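Local coordinates for protein decaprenyl diphosphate synthase (Rhodobacter capsulatus, PDB 3MZV) that probably builds long all-trans polyprenyl diphosphates for quinone side chains by magnesium-dependent condensation of isopentenyl diphosphate with an allylic diphosphate such as farnesyl diphosphate, at residues 158-172 and 242-254. Residues are numbered along the deposited sequence; the frame is centred on the assembly and turned at random.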
loop_
_atom_site.group_PDB
_atom_site.type_symbol
_atom_site.label_atom_id
_atom_site.label_comp_id
_atom_site.label_asym_id
_atom_site.label_seq_id
_atom_site.Cartn_x
_atom_site.Cartn_y
_atom_site.Cartn_z
ATOM N N GLN B 158 -4.118 -16.466 3.673
ATOM C CA GLN B 158 -3.083 -17.455 3.470
ATOM C C GLN B 158 -2.321 -17.695 4.778
ATOM O O GLN B 158 -1.931 -18.843 5.068
ATOM C CB GLN B 158 -2.107 -16.994 2.369
ATOM C CG GLN B 158 -1.017 -17.995 2.050
ATOM C CD GLN B 158 -0.188 -17.596 0.864
ATOM O OE1 GLN B 158 -0.010 -18.370 -0.080
ATOM N NE2 GLN B 158 0.317 -16.352 0.883
ATOM N N LEU B 159 -2.094 -16.612 5.535
ATOM C CA LEU B 159 -1.443 -16.697 6.845
ATOM C C LEU B 159 -2.235 -17.492 7.879
ATOM O O LEU B 159 -1.656 -18.264 8.616
ATOM C CB LEU B 159 -1.190 -15.315 7.430
ATOM C CG LEU B 159 -0.035 -14.550 6.822
ATOM C CD1 LEU B 159 -0.022 -13.165 7.419
ATOM C CD2 LEU B 159 1.305 -15.294 7.039
ATOM N N THR B 160 -3.545 -17.286 7.960
ATOM C CA THR B 160 -4.369 -18.017 8.923
ATOM C C THR B 160 -4.600 -19.454 8.481
ATOM O O THR B 160 -4.720 -20.365 9.298
ATOM C CB THR B 160 -5.735 -17.344 9.084
ATOM O OG1 THR B 160 -6.366 -17.246 7.801
ATOM C CG2 THR B 160 -5.560 -15.973 9.691
ATOM N N ALA B 161 -4.637 -19.669 7.173
ATOM C CA ALA B 161 -4.776 -20.999 6.637
ATOM C C ALA B 161 -3.521 -21.872 6.865
ATOM O O ALA B 161 -3.608 -23.092 6.802
ATOM C CB ALA B 161 -5.076 -20.915 5.142
ATOM N N ALA B 162 -2.354 -21.260 7.043
ATOM C CA ALA B 162 -1.110 -22.028 7.078
ATOM C C ALA B 162 -1.012 -22.653 8.465
ATOM O O ALA B 162 -1.568 -22.105 9.450
ATOM C CB ALA B 162 0.100 -21.131 6.805
ATOM N N GLN B 163 -0.293 -23.770 8.557
ATOM C CA GLN B 163 -0.120 -24.471 9.828
ATOM C C GLN B 163 -1.394 -25.050 10.324
ATOM O O GLN B 163 -1.419 -25.534 11.425
ATOM C CB GLN B 163 0.445 -23.547 10.940
ATOM C CG GLN B 163 1.728 -22.844 10.530
ATOM C CD GLN B 163 2.301 -21.904 11.594
ATOM O OE1 GLN B 163 1.855 -21.867 12.740
ATOM N NE2 GLN B 163 3.324 -21.184 11.215
ATOM N N ASN B 164 -2.440 -25.059 9.512
ATOM C CA ASN B 164 -3.784 -25.369 9.967
ATOM C C ASN B 164 -4.465 -26.458 9.120
ATOM O O ASN B 164 -4.917 -26.187 8.015
ATOM C CB ASN B 164 -4.596 -24.082 9.947
ATOM C CG ASN B 164 -6.017 -24.251 10.472
ATOM O OD1 ASN B 164 -6.496 -25.355 10.685
ATOM N ND2 ASN B 164 -6.720 -23.111 10.645
ATOM N N LEU B 165 -4.543 -27.679 9.668
ATOM C CA LEU B 165 -4.990 -28.849 8.943
ATOM C C LEU B 165 -6.493 -28.877 8.645
ATOM O O LEU B 165 -6.967 -29.747 7.902
ATOM C CB LEU B 165 -4.580 -30.145 9.697
ATOM C CG LEU B 165 -3.088 -30.436 9.927
ATOM C CD1 LEU B 165 -2.888 -31.800 10.646
ATOM C CD2 LEU B 165 -2.281 -30.380 8.630
ATOM N N ALA B 166 -7.251 -27.961 9.256
ATOM C CA ALA B 166 -8.658 -27.775 8.955
ATOM C C ALA B 166 -8.907 -27.052 7.633
ATOM O O ALA B 166 -10.032 -27.083 7.120
ATOM C CB ALA B 166 -9.366 -26.974 10.136
ATOM N N THR B 167 -7.895 -26.404 7.074
ATOM C CA THR B 167 -8.037 -25.745 5.753
ATOM C C THR B 167 -8.602 -26.689 4.670
ATOM O O THR B 167 -8.069 -27.763 4.383
ATOM C CB THR B 167 -6.713 -25.154 5.283
ATOM O OG1 THR B 167 -6.192 -24.282 6.274
ATOM C CG2 THR B 167 -6.844 -24.350 3.947
ATOM N N THR B 168 -9.675 -26.250 4.051
ATOM C CA THR B 168 -10.413 -27.015 3.055
ATOM C C THR B 168 -10.014 -26.559 1.669
ATOM O O THR B 168 -9.428 -25.487 1.514
ATOM C CB THR B 168 -11.895 -26.704 3.204
ATOM O OG1 THR B 168 -12.072 -25.282 3.044
ATOM C CG2 THR B 168 -12.386 -27.165 4.566
ATOM N N GLU B 169 -10.389 -27.337 0.659
ATOM C CA GLU B 169 -10.186 -26.916 -0.747
ATOM C C GLU B 169 -10.880 -25.573 -1.058
ATOM O O GLU B 169 -10.363 -24.769 -1.808
ATOM C CB GLU B 169 -10.671 -28.009 -1.711
ATOM C CG GLU B 169 -9.840 -29.321 -1.627
ATOM C CD GLU B 169 -10.067 -30.297 -2.797
ATOM O OE1 GLU B 169 -10.448 -29.861 -3.891
ATOM O OE2 GLU B 169 -9.820 -31.510 -2.630
ATOM N N ASP B 170 -12.049 -25.338 -0.472
ATOM C CA ASP B 170 -12.784 -24.094 -0.671
ATOM C C ASP B 170 -11.969 -22.915 -0.141
ATOM O O ASP B 170 -11.831 -21.902 -0.823
ATOM C CB ASP B 170 -14.167 -24.158 0.016
ATOM C CG ASP B 170 -15.202 -25.046 -0.768
ATOM O OD1 ASP B 170 -14.872 -25.631 -1.833
ATOM O OD2 ASP B 170 -16.349 -25.190 -0.297
ATOM N N ILE B 171 -11.366 -23.069 1.039
ATOM C CA ILE B 171 -10.509 -22.015 1.601
ATOM C C ILE B 171 -9.306 -21.776 0.741
ATOM O O ILE B 171 -8.924 -20.616 0.496
ATOM C CB ILE B 171 -10.130 -22.302 3.078
ATOM C CG1 ILE B 171 -11.402 -22.209 3.911
ATOM C CG2 ILE B 171 -9.014 -21.349 3.590
ATOM C CD1 ILE B 171 -11.317 -22.749 5.338
ATOM N N TYR B 172 -8.690 -22.869 0.264
ATOM C CA TYR B 172 -7.533 -22.761 -0.594
ATOM C C TYR B 172 -7.873 -21.978 -1.865
ATOM O O TYR B 172 -7.065 -21.162 -2.294
ATOM C CB TYR B 172 -6.951 -24.142 -0.931
ATOM C CG TYR B 172 -5.946 -24.170 -2.081
ATOM C CD1 TYR B 172 -4.668 -23.732 -1.907
ATOM C CD2 TYR B 172 -6.317 -24.633 -3.343
ATOM C CE1 TYR B 172 -3.757 -23.750 -2.930
ATOM C CE2 TYR B 172 -5.386 -24.681 -4.405
ATOM C CZ TYR B 172 -4.128 -24.218 -4.195
ATOM O OH TYR B 172 -3.178 -24.232 -5.234
ATOM N N GLU B 242 7.229 -23.475 4.664
ATOM C CA GLU B 242 6.366 -22.449 5.221
ATOM C C GLU B 242 5.042 -22.981 5.740
ATOM O O GLU B 242 4.206 -22.218 6.237
ATOM C CB GLU B 242 6.103 -21.362 4.183
ATOM C CG GLU B 242 7.371 -20.834 3.593
ATOM C CD GLU B 242 7.337 -19.359 3.465
ATOM O OE1 GLU B 242 6.447 -18.879 2.706
ATOM O OE2 GLU B 242 8.188 -18.694 4.136
ATOM N N ARG B 243 4.838 -24.299 5.609
ATOM C CA ARG B 243 3.686 -24.960 6.185
ATOM C C ARG B 243 2.386 -24.435 5.621
ATOM O O ARG B 243 1.342 -24.420 6.299
ATOM C CB ARG B 243 3.747 -24.915 7.704
ATOM C CG ARG B 243 5.074 -25.488 8.203
ATOM C CD ARG B 243 5.585 -24.857 9.483
ATOM N NE ARG B 243 4.646 -25.033 10.588
ATOM C CZ ARG B 243 4.799 -24.494 11.791
ATOM N NH1 ARG B 243 3.884 -24.708 12.724
ATOM N NH2 ARG B 243 5.858 -23.737 12.054
ATOM N N LYS B 244 2.432 -24.046 4.347
ATOM C CA LYS B 244 1.227 -23.602 3.650
ATOM C C LYS B 244 0.301 -24.770 3.348
ATOM O O LYS B 244 0.753 -25.855 3.028
ATOM C CB LYS B 244 1.571 -22.839 2.349
ATOM C CG LYS B 244 2.196 -21.481 2.613
ATOM C CD LYS B 244 2.588 -20.737 1.324
ATOM C CE LYS B 244 3.235 -19.368 1.702
ATOM N NZ LYS B 244 3.631 -18.572 0.490
ATOM N N LEU B 245 -1.004 -24.546 3.482
ATOM C CA LEU B 245 -1.997 -25.555 3.111
ATOM C C LEU B 245 -2.405 -25.300 1.658
ATOM O O LEU B 245 -3.287 -24.453 1.389
ATOM C CB LEU B 245 -3.204 -25.536 4.044
ATOM C CG LEU B 245 -3.022 -26.412 5.291
ATOM C CD1 LEU B 245 -2.955 -27.917 4.862
ATOM C CD2 LEU B 245 -1.780 -26.020 6.104
ATOM N N THR B 246 -1.695 -25.985 0.739
ATOM C CA THR B 246 -2.018 -25.942 -0.690
ATOM C C THR B 246 -2.678 -27.244 -1.110
ATOM O O THR B 246 -2.564 -28.245 -0.400
ATOM C CB THR B 246 -0.745 -25.648 -1.529
ATOM O OG1 THR B 246 0.230 -26.672 -1.377
ATOM C CG2 THR B 246 -0.119 -24.264 -1.130
ATOM N N MET B 247 -3.299 -27.243 -2.282
ATOM C CA MET B 247 -4.084 -28.379 -2.752
ATOM C C MET B 247 -3.442 -29.774 -2.522
ATOM O O MET B 247 -4.126 -30.657 -2.019
ATOM C CB MET B 247 -4.512 -28.199 -4.219
ATOM C CG MET B 247 -5.564 -29.107 -4.665
ATOM S SD MET B 247 -6.229 -28.768 -6.387
ATOM C CE MET B 247 -7.684 -27.772 -5.899
ATOM N N PRO B 248 -2.164 -29.982 -2.904
ATOM C CA PRO B 248 -1.625 -31.355 -2.815
ATOM C C PRO B 248 -1.525 -31.808 -1.352
ATOM O O PRO B 248 -1.642 -32.983 -1.041
ATOM C CB PRO B 248 -0.231 -31.238 -3.416
ATOM C CG PRO B 248 -0.127 -29.855 -3.915
ATOM C CD PRO B 248 -1.243 -29.068 -3.596
ATOM N N VAL B 249 -1.312 -30.857 -0.441
ATOM C CA VAL B 249 -1.326 -31.183 0.987
ATOM C C VAL B 249 -2.713 -31.400 1.482
ATOM O O VAL B 249 -2.972 -32.385 2.143
ATOM C CB VAL B 249 -0.653 -30.103 1.846
ATOM C CG1 VAL B 249 -0.688 -30.476 3.366
ATOM C CG2 VAL B 249 0.771 -29.848 1.361
ATOM N N ILE B 250 -3.624 -30.452 1.209
ATOM C CA ILE B 250 -5.019 -30.574 1.685
ATOM C C ILE B 250 -5.637 -31.936 1.278
ATOM O O ILE B 250 -6.293 -32.608 2.068
ATOM C CB ILE B 250 -5.872 -29.434 1.095
ATOM C CG1 ILE B 250 -5.429 -28.101 1.674
ATOM C CG2 ILE B 250 -7.361 -29.692 1.318
ATOM C CD1 ILE B 250 -5.932 -26.877 0.803
ATOM N N LYS B 251 -5.450 -32.298 0.019
ATOM C CA LYS B 251 -6.008 -33.560 -0.491
ATOM C C LYS B 251 -5.392 -34.772 0.221
ATOM O O LYS B 251 -6.081 -35.723 0.495
ATOM C CB LYS B 251 -5.793 -33.685 -1.988
ATOM C CG LYS B 251 -6.713 -32.812 -2.821
ATOM C CD LYS B 251 -6.503 -33.055 -4.307
ATOM C CE LYS B 251 -7.411 -32.186 -5.204
ATOM N NZ LYS B 251 -8.844 -32.546 -5.044
ATOM N N ALA B 252 -4.106 -34.735 0.548
ATOM C CA ALA B 252 -3.463 -35.883 1.216
ATOM C C ALA B 252 -3.948 -35.936 2.685
ATOM O O ALA B 252 -4.225 -37.010 3.218
ATOM C CB ALA B 252 -1.928 -35.775 1.095
ATOM N N VAL B 253 -4.090 -34.783 3.327
ATOM C CA VAL B 253 -4.532 -34.720 4.699
ATOM C C VAL B 253 -5.953 -35.273 4.830
ATOM O O VAL B 253 -6.236 -36.010 5.757
ATOM C CB VAL B 253 -4.467 -33.309 5.285
ATOM C CG1 VAL B 253 -5.230 -33.202 6.676
ATOM C CG2 VAL B 253 -2.996 -32.872 5.432
ATOM N N ALA B 254 -6.811 -34.954 3.873
ATOM C CA ALA B 254 -8.184 -35.458 3.850
ATOM C C ALA B 254 -8.270 -36.973 3.727
ATOM O O ALA B 254 -9.220 -37.582 4.230
ATOM C CB ALA B 254 -8.991 -34.763 2.684
HETATM O O HOH W 1 -1.629 -21.582 3.755
HETATM O O HOH W 2 4.245 -20.996 8.893
#
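Tyr172 lays its ring against the start of helix 247-254, a worked example of how the largely helical isoprenoid synthase fold joins a connecting loop to a helix distant in sequence. Here the link between helices 138-161 and 169-194 packs on segment 242-254. With CG anti to the backbone N (chi1 166°), the ring reaches across so that Met247 N sits over the centre of one face, 3.5 Å above its plane, and Met247 CB packs on CE2. Its hydroxyl bonds to Asp221. Replacing this tyrosine with alanine would probably uncover Met247 and Ile250 and leave Asp221 without this hydroxyl partner. Ile250 packs against the same side chain, its CD1 3.4 Å from Tyr172 CB. Leu245 packs its branched end against the successive turns Ala161-Asn164 and Asn164-Thr167, CG 3.3 Å from Asn164 O and CD2 beside Ala161 O.

At one end, Gln163 N donates in a nearly straight bond (2.9 Å) to Arg243 O, the carbonyl of the positive-phi residue in the Schellman motif that ends the preceding helix. The side chains of the same two residues stack, amide and guanidinium planes 9° apart, with Gln163 CD offset toward the guanidinium rim. Arg243 NE bonds to Ile268 O, and Gln163 OE1 approaches Arg243 NH1 at too poor an angle for a hydrogen bond. At the other end, Glu169 stretches over Ile250 CG2 to Lys251, whose chain bends only at its last torsion, bringing NZ to the syn side of Glu169 OE2 at 2.8 Å, 30° out of the carboxylate plane.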